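Local coordinates for protein alpha-1,3-glucanase (Paenibacillus glycanilyticus, PDB 6K0P) that probably hydrolyses alpha-1,3-glucan as a glycoside hydrolase of family 87, and binds nigerose, an alpha-1,3-linked glucose disaccharide, at several sites, at residues P71-E83 / A132-D144. The protein carries 1 engineered substitution. Residues are numbered along the deposited sequence; the frame is centred on the assembly and turned at random.
With GLC (alpha-D-glucopyranose), chain D.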
ATOM      1  N   PRO A  71      -4.429 -25.021   2.120  1.00 12.55           N
ATOM      2  CA  PRO A  71      -5.269 -25.428   0.982  1.00 12.64           C
ATOM      3  C   PRO A  71      -5.639 -24.222   0.130  1.00 10.03           C
ATOM      4  O   PRO A  71      -5.735 -23.102   0.627  1.00 11.72           O
ATOM      5  CB  PRO A  71      -6.514 -26.026   1.651  1.00 15.87           C
ATOM      6  CG  PRO A  71      -6.036 -26.437   3.032  1.00 14.44           C
ATOM      7  CD  PRO A  71      -5.016 -25.411   3.418  1.00 13.28           C
ATOM      8  N   ALA A  72      -5.848 -24.456  -1.167  1.00 11.26           N
ATOM      9  CA  ALA A  72      -6.169 -23.341  -2.054  1.00 10.06           C
ATOM     10  C   ALA A  72      -6.990 -23.795  -3.250  1.00 10.40           C
ATOM     11  O   ALA A  72      -6.709 -24.833  -3.848  1.00 11.59           O
ATOM     12  CB  ALA A  72      -4.889 -22.657  -2.562  1.00 10.76           C
ATOM     13  N   ASN A  73      -7.993 -22.982  -3.607  1.00 10.01           N
ATOM     14  CA  ASN A  73      -8.689 -23.089  -4.886  1.00 10.78           C
ATOM     15  C   ASN A  73      -8.541 -21.836  -5.739  1.00 11.72           C
ATOM     16  O   ASN A  73      -9.109 -21.781  -6.839  1.00 12.17           O
ATOM     17  CB  ASN A  73     -10.190 -23.400  -4.702  1.00 11.33           C
ATOM     18  CG  ASN A  73     -10.909 -22.388  -3.805  1.00 11.34           C
ATOM     19  OD1 ASN A  73     -10.368 -21.357  -3.460  1.00 10.87           O
ATOM     20  ND2 ASN A  73     -12.147 -22.703  -3.420  1.00 12.04           N
ATOM     21  N   ALA A  74      -7.817 -20.823  -5.268  1.00 10.11           N
ATOM     22  CA  ALA A  74      -7.754 -19.550  -5.969  1.00  9.55           C
ATOM     23  C   ALA A  74      -6.359 -18.970  -5.838  1.00  9.64           C
ATOM     24  O   ALA A  74      -5.659 -19.213  -4.849  1.00  9.54           O
ATOM     25  CB  ALA A  74      -8.783 -18.566  -5.407  1.00 10.51           C
ATOM     26  N   PHE A  75      -5.970 -18.186  -6.843  1.00  9.50           N
ATOM     27  CA  PHE A  75      -4.573 -17.797  -7.010  1.00  9.33           C
ATOM     28  C   PHE A  75      -4.483 -16.399  -7.592  1.00  9.19           C
ATOM     29  O   PHE A  75      -5.277 -16.030  -8.466  1.00 10.14           O
ATOM     30  CB  PHE A  75      -3.848 -18.781  -7.940  1.00 10.25           C
ATOM     31  CG  PHE A  75      -3.901 -20.197  -7.449  1.00 10.03           C
ATOM     32  CD1 PHE A  75      -2.965 -20.657  -6.536  1.00 12.59           C
ATOM     33  CD2 PHE A  75      -4.929 -21.041  -7.837  1.00 11.44           C
ATOM     34  CE1 PHE A  75      -3.034 -21.942  -6.045  1.00 12.40           C
ATOM     35  CE2 PHE A  75      -5.009 -22.324  -7.333  1.00 13.91           C
ATOM     36  CZ  PHE A  75      -4.054 -22.779  -6.448  1.00 13.57           C
ATOM     37  N   VAL A  76      -3.488 -15.639  -7.139  1.00 10.43           N
ATOM     38  CA  VAL A  76      -3.132 -14.370  -7.767  1.00  8.69           C
ATOM     39  C   VAL A  76      -1.650 -14.418  -8.118  1.00 10.49           C
ATOM     40  O   VAL A  76      -0.804 -14.648  -7.243  1.00 10.33           O
ATOM     41  CB  VAL A  76      -3.463 -13.151  -6.890  1.00  9.09           C
ATOM     42  CG1 VAL A  76      -3.075 -11.864  -7.626  1.00 10.25           C
ATOM     43  CG2 VAL A  76      -4.960 -13.130  -6.536  1.00 10.00           C
ATOM     44  N   LEU A  77      -1.339 -14.217  -9.396  1.00  9.48           N
ATOM     45  CA  LEU A  77       0.034 -14.233  -9.885  1.00  9.88           C
ATOM     46  C   LEU A  77       0.481 -12.799 -10.160  1.00  8.09           C
ATOM     47  O   LEU A  77      -0.023 -12.156 -11.086  1.00 10.02           O
ATOM     48  CB  LEU A  77       0.113 -15.057 -11.170  1.00  9.94           C
ATOM     49  CG  LEU A  77       1.527 -15.330 -11.670  1.00 11.71           C
ATOM     50  CD1 LEU A  77       2.182 -16.417 -10.806  1.00 13.75           C
ATOM     51  CD2 LEU A  77       1.459 -15.742 -13.131  1.00 12.67           C
ATOM     52  N   ARG A  78       1.429 -12.297  -9.365  1.00  8.08           N
ATOM     53  CA  ARG A  78       2.051 -11.012  -9.668  1.00  7.94           C
ATOM     54  C   ARG A  78       3.188 -11.267 -10.642  1.00  9.08           C
ATOM     55  O   ARG A  78       4.060 -12.110 -10.384  1.00  9.85           O
ATOM     56  CB  ARG A  78       2.584 -10.313  -8.416  1.00  9.20           C
ATOM     57  CG  ARG A  78       3.040  -8.865  -8.674  1.00  9.91           C
ATOM     58  CD  ARG A  78       3.414  -8.149  -7.385  1.00  9.17           C
ATOM     59  NE  ARG A  78       3.369  -6.690  -7.510  1.00  9.22           N
ATOM     60  CZ  ARG A  78       4.442  -5.898  -7.589  1.00  9.45           C
ATOM     61  NH1 ARG A  78       5.674  -6.410  -7.595  1.00 10.81           N
ATOM     62  NH2 ARG A  78       4.281  -4.584  -7.669  1.00 10.11           N
ATOM     63  N   ASN A  79       3.162 -10.548 -11.760  1.00  9.01           N
ATOM     64  CA  ASN A  79       4.001 -10.872 -12.899  1.00  8.84           C
ATOM     65  C   ASN A  79       4.273  -9.613 -13.704  1.00  8.94           C
ATOM     66  O   ASN A  79       3.600  -8.592 -13.552  1.00  9.79           O
ATOM     67  CB  ASN A  79       3.311 -11.918 -13.788  1.00  8.89           C
ATOM     68  CG  ASN A  79       2.110 -11.347 -14.521  1.00 10.38           C
ATOM     69  OD1 ASN A  79       2.248 -10.804 -15.623  1.00  9.93           O
ATOM     70  ND2 ASN A  79       0.927 -11.444 -13.900  1.00 10.46           N
ATOM     71  N   ALA A  80       5.276  -9.698 -14.574  1.00 10.04           N
ATOM     72  CA  ALA A  80       5.522  -8.646 -15.552  1.00 10.02           C
ATOM     73  C   ALA A  80       5.608  -9.276 -16.931  1.00  9.74           C
ATOM     74  O   ALA A  80       6.306 -10.281 -17.118  1.00  9.67           O
ATOM     75  CB  ALA A  80       6.809  -7.864 -15.244  1.00  9.94           C
ATOM     76  N   VAL A  81       4.888  -8.691 -17.889  1.00  9.43           N
ATOM     77  CA  VAL A  81       4.952  -9.094 -19.291  1.00 10.00           C
ATOM     78  C   VAL A  81       5.305  -7.868 -20.120  1.00 11.55           C
ATOM     79  O   VAL A  81       5.414  -6.758 -19.587  1.00 11.99           O
ATOM     80  CB  VAL A  81       3.637  -9.749 -19.764  1.00 10.33           C
ATOM     81  CG1 VAL A  81       3.392 -11.032 -18.982  1.00 12.31           C
ATOM     82  CG2 VAL A  81       2.446  -8.796 -19.623  1.00 10.61           C
ATOM     83  N   ALA A  82       5.494  -8.069 -21.422  1.00 11.94           N
ATOM     84  CA  ALA A  82       5.879  -6.975 -22.302  1.00 13.34           C
ATOM     85  C   ALA A  82       4.810  -5.890 -22.331  1.00 13.18           C
ATOM     86  O   ALA A  82       3.620  -6.152 -22.157  1.00 12.85           O
ATOM     87  CB  ALA A  82       6.074  -7.508 -23.719  1.00 15.23           C
ATOM     88  N   GLU A  83       5.250  -4.658 -22.568  1.00 13.82           N
ATOM     89  CA  GLU A  83       4.312  -3.562 -22.779  1.00 13.81           C
ATOM     90  C   GLU A  83       3.348  -3.881 -23.920  1.00 14.85           C
ATOM     91  O   GLU A  83       3.702  -4.564 -24.887  1.00 16.95           O
ATOM     92  CB  GLU A  83       5.099  -2.278 -23.085  1.00 16.89           C
ATOM     93  CG  GLU A  83       4.287  -1.092 -23.626  1.00 27.01           C
ATOM     94  CD  GLU A  83       3.288  -0.508 -22.627  1.00 28.73           C
ATOM     95  OE1 GLU A  83       2.382  -1.248 -22.168  1.00 26.38           O
ATOM     96  OE2 GLU A  83       3.399   0.707 -22.317  1.00 28.58           O
ATOM     97  N   ALA A 132      10.307   3.173 -18.576  1.00 12.64           N
ATOM     98  CA  ALA A 132       9.129   2.514 -18.019  1.00 11.92           C
ATOM     99  C   ALA A 132       9.353   2.163 -16.552  1.00 12.11           C
ATOM    100  O   ALA A 132      10.396   1.606 -16.188  1.00 13.49           O
ATOM    101  CB  ALA A 132       8.839   1.228 -18.790  1.00 15.62           C
ATOM    102  N   TYR A 133       8.354   2.461 -15.723  1.00 10.14           N
ATOM    103  CA  TYR A 133       8.316   2.112 -14.311  1.00  9.59           C
ATOM    104  C   TYR A 133       7.001   1.397 -14.050  1.00 10.43           C
ATOM    105  O   TYR A 133       6.140   1.302 -14.930  1.00 10.78           O
ATOM    106  CB  TYR A 133       8.386   3.377 -13.441  1.00 11.40           C
ATOM    107  CG  TYR A 133       9.641   4.193 -13.648  1.00 12.88           C
ATOM    108  CD1 TYR A 133       9.706   5.170 -14.637  1.00 12.59           C
ATOM    109  CD2 TYR A 133      10.762   3.985 -12.856  1.00 10.72           C
ATOM    110  CE1 TYR A 133      10.870   5.922 -14.823  1.00 14.30           C
ATOM    111  CE2 TYR A 133      11.931   4.726 -13.039  1.00 13.53           C
ATOM    112  CZ  TYR A 133      11.966   5.689 -14.018  1.00 14.29           C
ATOM    113  OH  TYR A 133      13.122   6.423 -14.201  1.00 14.56           O
ATOM    114  N   TRP A 134       6.823   0.911 -12.823  1.00  9.59           N
ATOM    115  CA  TRP A 134       5.572   0.263 -12.413  1.00 10.81           C
ATOM    116  C   TRP A 134       5.249  -0.914 -13.339  1.00 10.34           C
ATOM    117  O   TRP A 134       4.197  -0.978 -13.985  1.00 10.21           O
ATOM    118  CB  TRP A 134       4.407   1.259 -12.338  1.00 11.20           C
ATOM    119  CG  TRP A 134       4.552   2.339 -11.308  1.00  9.18           C
ATOM    120  CD1 TRP A 134       5.702   2.746 -10.669  1.00  9.69           C
ATOM    121  CD2 TRP A 134       3.495   3.143 -10.781  1.00 10.62           C
ATOM    122  NE1 TRP A 134       5.408   3.779  -9.793  1.00 10.49           N
ATOM    123  CE2 TRP A 134       4.060   4.032  -9.847  1.00  8.63           C
ATOM    124  CE3 TRP A 134       2.120   3.207 -11.028  1.00 10.33           C
ATOM    125  CZ2 TRP A 134       3.295   4.965  -9.148  1.00  9.24           C
ATOM    126  CZ3 TRP A 134       1.358   4.125 -10.327  1.00 10.77           C
ATOM    127  CH2 TRP A 134       1.950   4.989  -9.394  1.00  8.69           C
ATOM    128  N   LEU A 135       6.189  -1.853 -13.381  1.00  9.78           N
ATOM    129  CA  LEU A 135       6.241  -2.879 -14.412  1.00  9.37           C
ATOM    130  C   LEU A 135       5.390  -4.100 -14.099  1.00  9.74           C
ATOM    131  O   LEU A 135       5.044  -4.839 -15.025  1.00 11.02           O
ATOM    132  CB  LEU A 135       7.690  -3.338 -14.592  1.00 11.79           C
ATOM    133  CG  LEU A 135       8.702  -2.226 -14.870  1.00 10.16           C
ATOM    134  CD1 LEU A 135      10.120  -2.765 -14.715  1.00 11.18           C
ATOM    135  CD2 LEU A 135       8.493  -1.684 -16.274  1.00 13.69           C
ATOM    136  N   TYR A 136       5.061  -4.330 -12.830  1.00 10.23           N
ATOM    137  CA  TYR A 136       4.347  -5.530 -12.410  1.00  9.46           C
ATOM    138  C   TYR A 136       2.840  -5.309 -12.376  1.00  9.58           C
ATOM    139  O   TYR A 136       2.354  -4.196 -12.166  1.00 11.62           O
ATOM    140  CB  TYR A 136       4.855  -6.006 -11.038  1.00  9.72           C
ATOM    141  CG  TYR A 136       6.179  -6.711 -11.180  1.00  8.77           C
ATOM    142  CD1 TYR A 136       6.226  -8.066 -11.470  1.00 10.08           C
ATOM    143  CD2 TYR A 136       7.380  -6.015 -11.100  1.00  8.88           C
ATOM    144  CE1 TYR A 136       7.430  -8.721 -11.671  1.00  9.42           C
ATOM    145  CE2 TYR A 136       8.596  -6.669 -11.281  1.00 10.12           C
ATOM    146  CZ  TYR A 136       8.610  -8.020 -11.565  1.00 10.57           C
ATOM    147  OH  TYR A 136       9.801  -8.687 -11.755  1.00 11.25           O
ATOM    148  N   GLU A 137       2.105  -6.389 -12.617  1.00  9.09           N
ATOM    149  CA  GLU A 137       0.659  -6.394 -12.451  1.00  9.45           C
ATOM    150  C   GLU A 137       0.227  -7.808 -12.082  1.00  9.88           C
ATOM    151  O   GLU A 137       1.055  -8.711 -11.914  1.00  9.73           O
ATOM    152  CB  GLU A 137      -0.056  -5.839 -13.688  1.00  9.63           C
ATOM    153  CG  GLU A 137      -0.713  -4.474 -13.458  1.00  9.44           C
ATOM    154  CD  GLU A 137      -1.906  -4.543 -12.523  1.00 10.02           C
ATOM    155  OE1 GLU A 137      -2.245  -3.518 -11.899  1.00  9.91           O
ATOM    156  OE2 GLU A 137      -2.528  -5.625 -12.434  1.00 10.62           O
ATOM    157  N   ASP A 138      -1.084  -7.999 -11.933  1.00  9.32           N
ATOM    158  CA  ASP A 138      -1.600  -9.212 -11.315  1.00  8.56           C
ATOM    159  C   ASP A 138      -2.575  -9.926 -12.238  1.00 10.03           C
ATOM    160  O   ASP A 138      -3.304  -9.299 -13.016  1.00 11.93           O
ATOM    161  CB  ASP A 138      -2.361  -8.901 -10.020  1.00  8.08           C
ATOM    162  CG  ASP A 138      -1.474  -8.386  -8.904  1.00  9.66           C
ATOM    163  OD1 ASP A 138      -0.224  -8.332  -9.056  1.00  9.96           O
ATOM    164  OD2 ASP A 138      -2.054  -8.024  -7.854  1.00 10.01           O
ATOM    165  N   ALA A 139      -2.608 -11.250 -12.112  1.00  8.54           N
ATOM    166  CA  ALA A 139      -3.619 -12.072 -12.768  1.00  8.65           C
ATOM    167  C   ALA A 139      -4.309 -12.925 -11.714  1.00  9.69           C
ATOM    168  O   ALA A 139      -3.652 -13.500 -10.840  1.00 10.75           O
ATOM    169  CB  ALA A 139      -2.977 -12.982 -13.821  1.00  9.80           C
ATOM    170  N   GLN A 140      -5.635 -13.012 -11.800  1.00  9.12           N
ATOM    171  CA  GLN A 140      -6.456 -13.712 -10.815  1.00 10.22           C
ATOM    172  C   GLN A 140      -7.107 -14.932 -11.456  1.00  9.17           C
ATOM    173  O   GLN A 140      -7.620 -14.852 -12.576  1.00 11.07           O
ATOM    174  CB  GLN A 140      -7.561 -12.789 -10.275  1.00 10.75           C
ATOM    175  CG  GLN A 140      -7.068 -11.493  -9.620  1.00 10.32           C
ATOM    176  CD  GLN A 140      -6.645 -10.426 -10.622  1.00  9.74           C
ATOM    177  OE1 GLN A 140      -7.155 -10.368 -11.740  1.00 11.89           O
ATOM    178  NE2 GLN A 140      -5.685  -9.596 -10.227  1.00 10.19           N
ATOM    179  N   LEU A 141      -7.116 -16.057 -10.735  1.00  9.72           N
ATOM    180  CA  LEU A 141      -7.644 -17.297 -11.297  1.00  9.99           C
ATOM    181  C   LEU A 141      -8.196 -18.189 -10.196  1.00 10.21           C
ATOM    182  O   LEU A 141      -7.536 -18.404  -9.178  1.00 10.37           O
ATOM    183  CB  LEU A 141      -6.536 -18.051 -12.037  1.00 10.33           C
ATOM    184  CG  LEU A 141      -6.953 -19.298 -12.813  1.00 11.30           C
ATOM    185  CD1 LEU A 141      -7.794 -18.892 -14.001  1.00 12.50           C
ATOM    186  CD2 LEU A 141      -5.704 -20.062 -13.281  1.00 13.05           C
ATOM    187  N   MET A 142      -9.394 -18.724 -10.402  1.00 11.62           N
ATOM    188  CA  MET A 142      -9.965 -19.713  -9.500  0.59 10.31           C
ATOM    189  C   MET A 142     -10.052 -21.047 -10.224  1.00 10.36           C
ATOM    190  O   MET A 142     -10.401 -21.102 -11.407  1.00 13.38           O
ATOM    191  CB  MET A 142     -11.350 -19.291  -9.001  0.59 13.50           C
ATOM    192  CG  MET A 142     -12.030 -20.296  -8.063  0.59 15.37           C
ATOM    193  SD  MET A 142     -13.356 -19.555  -7.079  0.59 18.89           S
ATOM    194  CE  MET A 142     -13.269 -17.896  -7.731  0.59  4.71           C
ATOM    195  N   LEU A 143      -9.700 -22.118  -9.514  1.00 11.06           N
ATOM    196  CA  LEU A 143      -9.756 -23.478 -10.029  1.00 12.19           C
ATOM    197  C   LEU A 143     -10.945 -24.198  -9.407  1.00 13.50           C
ATOM    198  O   LEU A 143     -11.422 -23.831  -8.332  1.00 13.02           O
ATOM    199  CB  LEU A 143      -8.460 -24.233  -9.705  1.00 13.29           C
ATOM    200  CG  LEU A 143      -7.178 -23.682 -10.340  1.00 13.05           C
ATOM    201  CD1 LEU A 143      -5.997 -24.594 -10.041  1.00 14.61           C
ATOM    202  CD2 LEU A 143      -7.358 -23.502 -11.843  1.00 13.68           C
ATOM    203  N   ASP A 144     -11.414 -25.248 -10.083  1.00 14.33           N
ATOM    204  CA  ASP A 144     -12.626 -25.944  -9.661  1.00 14.54           C
ATOM    205  C   ASP A 144     -12.364 -27.035  -8.630  1.00 15.33           C
ATOM    206  O   ASP A 144     -13.170 -27.962  -8.506  1.00 16.51           O
ATOM    207  CB  ASP A 144     -13.422 -26.473 -10.863  1.00 14.92           C
ATOM    208  CG  ASP A 144     -12.767 -27.667 -11.545  1.00 18.87           C
ATOM    209  OD1 ASP A 144     -11.648 -28.071 -11.162  1.00 17.97           O
ATOM    210  OD2 ASP A 144     -13.407 -28.220 -12.470  1.00 24.02           O
TER
HETATM  211  C1  GLC D   1     -12.544 -10.755 -14.992  1.00 23.91           C
HETATM  212  C2  GLC D   1     -11.580  -9.899 -15.787  1.00 24.29           C
HETATM  213  C3  GLC D   1     -10.411 -10.644 -16.445  1.00 21.51           C
HETATM  214  C4  GLC D   1      -9.875 -11.639 -15.467  1.00 21.82           C
HETATM  215  C5  GLC D   1     -10.994 -12.565 -15.097  1.00 21.95           C
HETATM  216  C6  GLC D   1     -10.534 -13.722 -14.221  1.00 20.77           C
HETATM  217  O1  GLC D   1     -13.417 -11.343 -15.835  1.00 21.72           O
HETATM  218  O2  GLC D   1     -12.313  -9.141 -16.714  1.00 23.33           O
HETATM  219  O3  GLC D   1      -9.341  -9.751 -16.594  1.00 19.87           O
HETATM  220  O4  GLC D   1      -8.855 -12.370 -16.084  1.00 19.15           O
HETATM  221  O5  GLC D   1     -11.867 -11.794 -14.327  1.00 23.97           O
HETATM  222  O6  GLC D   1      -9.926 -13.324 -13.017  1.00 20.69           O
HETATM  223  O   HOH W   1       0.592  -6.335  -7.347  1.00  8.83           O
HETATM  224  O   HOH W   2       3.197  -6.160 -16.575  1.00 11.30           O
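R78 and D138 face each other as a non-hydrogen-bonded pair in an antiparallel beta ladder, where strand 74-80 runs against strand 137-143 at 158° in the beta-sandwich-like N-terminal part of the catalytic region. The ladder runs from L143 N, bonded to N73 O, to E137 N, bonded to N79 O. F75, L77, A139 and L141 point from one face toward strands 86-93 and 96-104; V76, R78, D138 and Q140 lie on the other.

From CB outward, R78 first passes D138 OD1, with R78 CG at 3.3 Å and CD still beside it. With CG anti to the backbone N (chi1 -171°) and the chain extended to NE, the guanidinium reaches Y136, whose CB sits over one face, 3.5 Å from R78 CZ and near NH1 and NH2. R78 NE stays 4.2 Å from D138 OD1, and a water bridges them. At the tip, NH1 forms a salt bridge with D168, a calcium ligand. A leucine here would probably leave the bridging water without its N-H donor and D168 without this positive partner. D138 OD2 turns to R350 of the beta-helix.

On the face of F75 and L77, N79 ND2 turns back to L77 O of its own strand (3.1 Å), from above the carbonyl plane, while A139 N reaches that oxygen from the opposite face. A80 CB packs over the Y136 ring in a CH-pi contact. On the outer strand, Q140 O accepts a 2.8 Å hydrogen bond from O6 of the bound glucose.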